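PDB 2MCM: macromomycin from Streptomyces macromomyceticus, which binds non-covalently a cytotoxic, mutagenic chromophore that intercalates weakly into DNA and causes single- and double-strand breaks, together forming the antibiotic. Local coordinates for residues S70-V75 / V86-V91; T10-G15 / Q107-A112. All coordinates share one frame; numbering follows the deposited sequence.

Contact 1 (S70-V75 / V86-V91); sequences SSFQAV and VNCKVV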
ATOM      1  N   SER A  70      -0.537 -12.771  -1.823  1.00 10.38           N
ATOM      2  CA  SER A  70      -1.857 -13.134  -1.216  1.00 11.84           C
ATOM      3  C   SER A  70      -1.774 -13.326   0.261  1.00 12.33           C
ATOM      4  O   SER A  70      -2.845 -13.259   0.911  1.00 13.04           O
ATOM      5  CB  SER A  70      -2.527 -14.313  -1.941  1.00 14.05           C
ATOM      6  OG  SER A  70      -1.612 -15.396  -1.891  1.00 14.97           O
ATOM      7  N   SER A  71      -0.604 -13.590   0.797  1.00 11.64           N
ATOM      8  CA  SER A  71      -0.387 -13.684   2.256  1.00 13.02           C
ATOM      9  C   SER A  71       0.933 -12.948   2.479  1.00 13.25           C
ATOM     10  O   SER A  71       1.853 -13.050   1.594  1.00 13.48           O
ATOM     11  CB  SER A  71      -0.316 -15.079   2.825  1.00 13.56           C
ATOM     12  OG  SER A  71      -1.571 -15.750   2.710  0.60 16.05           O
ATOM     13  N   PHE A  72       1.085 -12.271   3.580  1.00 12.30           N
ATOM     14  CA  PHE A  72       2.376 -11.566   3.849  1.00 12.11           C
ATOM     15  C   PHE A  72       2.562 -11.477   5.343  1.00 13.31           C
ATOM     16  O   PHE A  72       1.620 -11.689   6.110  1.00 12.23           O
ATOM     17  CB  PHE A  72       2.300 -10.204   3.199  1.00 12.93           C
ATOM     18  CG  PHE A  72       1.316  -9.195   3.697  1.00 13.28           C
ATOM     19  CD1 PHE A  72       1.669  -8.366   4.784  1.00 13.41           C
ATOM     20  CD2 PHE A  72       0.052  -9.036   3.119  1.00 14.04           C
ATOM     21  CE1 PHE A  72       0.802  -7.370   5.237  1.00 14.16           C
ATOM     22  CE2 PHE A  72      -0.833  -8.055   3.595  1.00 13.57           C
ATOM     23  CZ  PHE A  72      -0.469  -7.279   4.667  1.00 13.77           C
ATOM     24  N   GLN A  73       3.791 -11.193   5.777  1.00 13.18           N
ATOM     25  CA  GLN A  73       4.119 -10.981   7.182  1.00 14.15           C
ATOM     26  C   GLN A  73       3.974  -9.458   7.372  1.00 13.42           C
ATOM     27  O   GLN A  73       4.617  -8.646   6.699  1.00 14.70           O
ATOM     28  CB  GLN A  73       5.579 -11.340   7.530  1.00 15.88           C
ATOM     29  CG  GLN A  73       5.847 -12.841   7.437  1.00 18.76           C
ATOM     30  CD  GLN A  73       4.789 -13.611   8.184  1.00 19.47           C
ATOM     31  OE1 GLN A  73       4.587 -13.287   9.415  1.00 21.97           O
ATOM     32  NE2 GLN A  73       4.052 -14.541   7.573  1.00 20.47           N
ATOM     33  N   ALA A  74       3.046  -9.132   8.265  1.00 13.32           N
ATOM     34  CA  ALA A  74       2.791  -7.692   8.485  1.00 14.27           C
ATOM     35  C   ALA A  74       3.689  -7.141   9.596  1.00 14.04           C
ATOM     36  O   ALA A  74       3.972  -7.903  10.540  1.00 14.12           O
ATOM     37  CB  ALA A  74       1.324  -7.542   8.884  1.00 12.60           C
ATOM     38  N   VAL A  75       4.103  -5.885   9.398  1.00 11.68           N
ATOM     39  CA  VAL A  75       4.861  -5.176  10.456  1.00 13.14           C
ATOM     40  C   VAL A  75       3.929  -3.985  10.890  1.00 13.13           C
ATOM     41  O   VAL A  75       3.157  -3.549   9.997  1.00 14.17           O
ATOM     42  CB  VAL A  75       6.249  -4.742  10.069  1.00 15.61           C
ATOM     43  CG1 VAL A  75       7.049  -5.941   9.524  1.00 17.09           C
ATOM     44  CG2 VAL A  75       6.220  -3.678   8.975  1.00 14.77           C
ATOM     45  N   VAL A  86      -0.767 -12.299   7.537  1.00 12.29           N
ATOM     46  CA  VAL A  86      -2.021 -11.755   7.045  1.00 12.11           C
ATOM     47  C   VAL A  86      -2.361 -12.532   5.752  1.00 12.68           C
ATOM     48  O   VAL A  86      -1.548 -12.570   4.834  1.00 13.15           O
ATOM     49  CB  VAL A  86      -1.909 -10.248   6.726  1.00 12.42           C
ATOM     50  CG1 VAL A  86      -3.214  -9.757   6.101  1.00 14.05           C
ATOM     51  CG2 VAL A  86      -1.686  -9.399   7.983  1.00 14.63           C
ATOM     52  N   ASN A  87      -3.562 -13.082   5.656  1.00 12.95           N
ATOM     53  CA  ASN A  87      -3.978 -13.819   4.446  1.00 12.90           C
ATOM     54  C   ASN A  87      -5.033 -12.953   3.771  1.00 11.33           C
ATOM     55  O   ASN A  87      -6.132 -12.774   4.403  1.00 12.09           O
ATOM     56  CB  ASN A  87      -4.501 -15.175   4.878  1.00 15.82           C
ATOM     57  CG  ASN A  87      -5.011 -15.962   3.690  1.00 18.11           C
ATOM     58  OD1 ASN A  87      -5.348 -15.501   2.600  1.00 18.15           O
ATOM     59  ND2 ASN A  87      -5.101 -17.257   4.078  1.00 21.52           N
ATOM     60  N   CYS A  88      -4.771 -12.408   2.632  1.00 11.14           N
ATOM     61  CA  CYS A  88      -5.653 -11.497   1.911  1.00 11.59           C
ATOM     62  C   CYS A  88      -6.808 -12.205   1.215  1.00 12.18           C
ATOM     63  O   CYS A  88      -7.577 -11.447   0.584  1.00 12.26           O
ATOM     64  CB  CYS A  88      -4.884 -10.579   0.967  1.00 10.98           C
ATOM     65  SG  CYS A  88      -3.584  -9.568   1.807  1.00 10.56           S
ATOM     66  N   LYS A  89      -6.924 -13.490   1.351  1.00 13.74           N
ATOM     67  CA  LYS A  89      -8.060 -14.191   0.768  1.00 16.85           C
ATOM     68  C   LYS A  89      -9.051 -14.334   1.916  1.00 17.76           C
ATOM     69  O   LYS A  89     -10.187 -14.779   1.626  1.00 19.15           O
ATOM     70  CB  LYS A  89      -7.662 -15.549   0.167  1.00 18.84           C
ATOM     71  CG  LYS A  89      -6.981 -15.318  -1.195  1.00 22.28           C
ATOM     72  CD  LYS A  89      -6.502 -16.550  -1.906  1.00 25.31           C
ATOM     73  CE  LYS A  89      -7.529 -17.320  -2.691  1.00 27.97           C
ATOM     74  NZ  LYS A  89      -8.606 -16.464  -3.264  1.00 30.23           N
ATOM     75  N   VAL A  90      -8.702 -14.003   3.133  1.00 17.12           N
ATOM     76  CA  VAL A  90      -9.585 -14.109   4.318  1.00 18.97           C
ATOM     77  C   VAL A  90      -9.961 -12.726   4.830  1.00 18.52           C
ATOM     78  O   VAL A  90     -11.125 -12.552   5.295  1.00 21.04           O
ATOM     79  CB  VAL A  90      -8.881 -14.965   5.417  1.00 20.11           C
ATOM     80  CG1 VAL A  90      -9.594 -14.964   6.757  1.00 21.32           C
ATOM     81  CG2 VAL A  90      -8.616 -16.356   4.895  1.00 21.33           C
ATOM     82  N   VAL A  91      -9.025 -11.807   4.891  1.00 16.71           N
ATOM     83  CA  VAL A  91      -9.265 -10.435   5.358  1.00 15.45           C
ATOM     84  C   VAL A  91      -9.058  -9.527   4.150  1.00 16.07           C
ATOM     85  O   VAL A  91      -8.448  -9.850   3.133  1.00 16.73           O
ATOM     86  CB  VAL A  91      -8.408  -9.977   6.519  1.00 15.93           C
ATOM     87  CG1 VAL A  91      -8.690 -10.861   7.738  0.60 15.90           C
ATOM     88  CG2 VAL A  91      -6.968  -9.680   6.232  0.60 15.95           C
TER
HETATM   89  O   HOH W   1      -3.381 -16.689   0.514  0.29 13.66           O
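Phe72 and Val86 face each other as a hydrogen-bonded pair of an antiparallel beta hairpin, strands 71-76 and 81-87, in the all-beta fold of the neocarzinostatin family. Their backbones satisfy each other twice: Val86 N donates to Phe72 O at 2.8 Å. In return, Phe72 N reaches Val86 O at 2.9 Å. A further bond, Cys88 N to Ser70 O at 2.7 Å, carries the pairing past the ends of both strands. Val86 O also takes a CA-H...O contact from Ser71. At the last residue of the strand, Asn87, a turn begins. Its OD1 accepts Lys89 N in an Asx turn, with the donor tilted 26° from the carbonyl plane, while Asn87 O accepts both Val90 N and Val91 N. Water 1 donates to Asn87 OD1; its link to Ser70 OG is weak. The Lys89 ammonium turns elsewhere, to the carboxylate of Ala112. On the buried side, Val86 CG2 packs against Ala74 CB; Ala37 and Val39 of strand 30-40 also touch Val86, while Gln35 meets Phe72 and Cys88. Phe72 CG lies between the backbone N and the carbonyl carbon (chi1 66°), which lays the ring alongside Val86, whose CB sits over one face in a CH-pi contact. Cys88, disulfide-bonded to Cys93, brings its SG to the ring edge, 3.6 Å from Phe72 CE2.

Contact 2 (T10-G15 / Q107-A112); sequences TGLSNG and QAITFA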
ATOM      1  N   THR A  10      -8.281  -6.535  -8.973  1.00 13.34           N
ATOM      2  CA  THR A  10      -9.073  -7.725  -8.616  1.00 14.22           C
ATOM      3  C   THR A  10      -8.576  -8.978  -9.376  1.00 12.53           C
ATOM      4  O   THR A  10      -7.982  -8.755 -10.437  1.00 14.20           O
ATOM      5  CB  THR A  10     -10.603  -7.522  -9.042  1.00 16.45           C
ATOM      6  OG1 THR A  10     -10.581  -7.182 -10.471  1.00 19.20           O
ATOM      7  CG2 THR A  10     -11.254  -6.382  -8.246  1.00 18.99           C
ATOM      8  N   GLY A  11      -8.877 -10.119  -8.813  1.00 13.24           N
ATOM      9  CA  GLY A  11      -8.472 -11.416  -9.392  1.00 13.76           C
ATOM     10  C   GLY A  11      -6.936 -11.478  -9.447  1.00 14.77           C
ATOM     11  O   GLY A  11      -6.397 -12.074 -10.426  1.00 13.95           O
ATOM     12  N   LEU A  12      -6.254 -10.856  -8.506  1.00 12.13           N
ATOM     13  CA  LEU A  12      -4.765 -10.851  -8.598  1.00 10.47           C
ATOM     14  C   LEU A  12      -4.234 -12.204  -8.192  1.00 10.10           C
ATOM     15  O   LEU A  12      -4.763 -13.026  -7.483  1.00 11.80           O
ATOM     16  CB  LEU A  12      -4.324  -9.762  -7.529  1.00 11.07           C
ATOM     17  CG  LEU A  12      -4.784  -8.362  -7.850  1.00 10.65           C
ATOM     18  CD1 LEU A  12      -4.287  -7.404  -6.777  1.00 10.34           C
ATOM     19  CD2 LEU A  12      -4.294  -7.820  -9.227  1.00 12.51           C
ATOM     20  N   SER A  13      -2.946 -12.358  -8.721  1.00 11.53           N
ATOM     21  CA  SER A  13      -2.197 -13.574  -8.377  1.00 11.65           C
ATOM     22  C   SER A  13      -1.180 -13.225  -7.285  1.00 11.11           C
ATOM     23  O   SER A  13      -0.774 -12.045  -7.201  1.00 11.64           O
ATOM     24  CB  SER A  13      -1.276 -13.933  -9.594  1.00 12.10           C
ATOM     25  OG  SER A  13      -2.081 -14.214 -10.718  0.80 14.13           O
ATOM     26  N   ASN A  14      -0.697 -14.191  -6.578  1.00 11.63           N
ATOM     27  CA  ASN A  14       0.369 -14.050  -5.594  1.00 11.81           C
ATOM     28  C   ASN A  14       1.644 -13.678  -6.382  1.00 11.78           C
ATOM     29  O   ASN A  14       1.950 -14.394  -7.390  1.00 12.86           O
ATOM     30  CB  ASN A  14       0.557 -15.388  -4.850  1.00 12.82           C
ATOM     31  CG  ASN A  14       1.629 -15.223  -3.816  1.00 14.39           C
ATOM     32  OD1 ASN A  14       1.643 -14.305  -2.978  1.00 14.92           O
ATOM     33  ND2 ASN A  14       2.586 -16.166  -3.782  1.00 15.93           N
ATOM     34  N   GLY A  15       2.321 -12.605  -6.060  1.00 10.03           N
ATOM     35  CA  GLY A  15       3.558 -12.240  -6.745  1.00  9.46           C
ATOM     36  C   GLY A  15       3.371 -11.419  -7.957  1.00  9.44           C
ATOM     37  O   GLY A  15       4.234 -11.207  -8.858  1.00 10.38           O
ATOM     38  N   GLN A 107      -6.619   1.655  -2.064  1.00  9.38           N
ATOM     39  CA  GLN A 107      -7.681   0.966  -2.782  1.00  8.06           C
ATOM     40  C   GLN A 107      -7.762  -0.481  -2.374  1.00  8.61           C
ATOM     41  O   GLN A 107      -6.650  -1.170  -2.376  1.00  7.31           O
ATOM     42  CB  GLN A 107      -7.514   1.105  -4.282  1.00  9.33           C
ATOM     43  CG  GLN A 107      -8.542   0.299  -5.079  1.00 12.73           C
ATOM     44  CD  GLN A 107      -8.456   0.603  -6.546  1.00 16.22           C
ATOM     45  OE1 GLN A 107      -7.843   1.502  -7.094  1.00 17.32           O
ATOM     46  NE2 GLN A 107      -9.222  -0.157  -7.330  1.00 19.15           N
ATOM     47  N   ALA A 108      -8.834  -1.079  -1.971  1.00  7.64           N
ATOM     48  CA  ALA A 108      -8.965  -2.493  -1.574  1.00  9.25           C
ATOM     49  C   ALA A 108      -8.685  -3.347  -2.870  1.00  8.38           C
ATOM     50  O   ALA A 108      -9.026  -2.934  -3.969  1.00  9.99           O
ATOM     51  CB  ALA A 108     -10.440  -2.650  -1.134  1.00  9.93           C
ATOM     52  N   ILE A 109      -7.961  -4.454  -2.580  1.00  9.88           N
ATOM     53  CA  ILE A 109      -7.639  -5.321  -3.775  1.00  9.00           C
ATOM     54  C   ILE A 109      -8.134  -6.707  -3.390  1.00  9.97           C
ATOM     55  O   ILE A 109      -8.336  -7.062  -2.219  1.00 10.93           O
ATOM     56  CB  ILE A 109      -6.090  -5.280  -4.023  1.00  9.62           C
ATOM     57  CG1 ILE A 109      -5.419  -5.786  -2.736  1.00  9.64           C
ATOM     58  CG2 ILE A 109      -5.638  -3.918  -4.542  1.00 11.48           C
ATOM     59  CD1 ILE A 109      -3.839  -5.944  -2.964  1.00 11.07           C
ATOM     60  N   THR A 110      -8.296  -7.561  -4.434  1.00  9.76           N
ATOM     61  CA  THR A 110      -8.729  -8.919  -4.161  1.00 11.53           C
ATOM     62  C   THR A 110      -7.868  -9.893  -5.016  1.00 11.13           C
ATOM     63  O   THR A 110      -7.450  -9.515  -6.091  1.00 11.60           O
ATOM     64  CB  THR A 110     -10.225  -9.184  -4.519  1.00 14.49           C
ATOM     65  OG1 THR A 110     -10.373  -9.107  -5.943  1.00 17.54           O
ATOM     66  CG2 THR A 110     -11.189  -8.142  -3.864  1.00 15.35           C
ATOM     67  N   PHE A 111      -7.733 -11.063  -4.462  1.00 11.75           N
ATOM     68  CA  PHE A 111      -6.934 -12.125  -5.134  1.00 11.59           C
ATOM     69  C   PHE A 111      -7.863 -13.238  -5.602  1.00 14.78           C
ATOM     70  O   PHE A 111      -8.833 -13.617  -4.938  1.00 16.17           O
ATOM     71  CB  PHE A 111      -5.968 -12.720  -4.089  1.00 11.93           C
ATOM     72  CG  PHE A 111      -4.888 -11.714  -3.730  1.00 12.28           C
ATOM     73  CD1 PHE A 111      -5.103 -10.795  -2.724  1.00 10.54           C
ATOM     74  CD2 PHE A 111      -3.713 -11.658  -4.437  1.00 12.06           C
ATOM     75  CE1 PHE A 111      -4.110  -9.836  -2.432  1.00 12.82           C
ATOM     76  CE2 PHE A 111      -2.685 -10.735  -4.156  1.00 12.52           C
ATOM     77  CZ  PHE A 111      -2.889  -9.835  -3.121  1.00 12.23           C
ATOM     78  N   ALA A 112      -7.399 -13.775  -6.711  1.00 16.43           N
ATOM     79  CA  ALA A 112      -8.133 -14.931  -7.331  1.00 19.22           C
ATOM     80  C   ALA A 112      -8.037 -16.156  -6.461  1.00 20.66           C
ATOM     81  O   ALA A 112      -9.102 -16.867  -6.535  1.00 24.04           O
ATOM     82  CB  ALA A 112      -7.519 -15.109  -8.715  1.00 18.77           C
ATOM     83  OXT ALA A 112      -7.045 -16.420  -5.762  1.00 21.83           O
TER
HETATM   84  O   HOH W   2      -4.535 -15.574  -6.142  1.00 25.49           O
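Thr110 holds OG1 between its own backbone N and carbonyl carbon (chi1 67°), which turns the hydroxyl to the backbone of Thr10 and Gly11, while Leu12, with CG opposite its carbonyl carbon (chi1 -64°) and an extended chi2, sends CD1 toward Ile109. The two threonine side chains lie side by side and point the same way; Thr110 OG1 comes 3.3 Å from Thr10 CA and accepts a weak bond from Gly11 N. The firmer bonds run through Leu12. Its N donates to a lone pair of Thr110 O at 3.0 Å, almost straight at 173°, and its O receives Ala112 N at 2.8 Å. A single backbone bridge between Leu12 and Phe111 thus fastens the C-terminal tail to the loop joining strands 3-7 and 16-23. Gly11, with a positive phi, precedes it.

Beneath the bridge, the Leu12 and Ile109 side chains cross at about a right angle, CD1 of Leu12 lying 3.9 Å from Ile109 CB. Leu12 CB meets Phe111 CD2 at 3.7 Å, and Ser13 O lies in the plane of the phenyl ring, at its edge. Val68 of strand 62-68 touches both Leu12 and Phe111.

Water 2 donates to Leu12 O and to Ala112 OXT, so Leu12 O is gripped by an amide and a water. Together with Lys89, the partner of the chain-end carboxylate, this water would probably help to stabilise the negative charge of OXT next to the apolar packing of Leu12, Ile109 and Phe111.

In the fold
From the N terminus, the chain runs through strand 3-7 into the loop 10-15, the first half of contact 2, whose partner 107-112 comes only at the very end; contact 2 therefore closes a loop that embraces nearly the whole fold. Contact 1 is nested inside it, closing the short hairpin between 70-75 and 86-91. The loop 10-15 leads into the three-stranded sheet, whereas 107-112 follows a strand of the larger sheet that also includes the hairpin, so contact 2 joins the two sheets. Centred about 11 Å apart, the contacts meet directly: Asn14 OD1 probably accepts Ser70 N, and the Phe111 ring packs against Cys88.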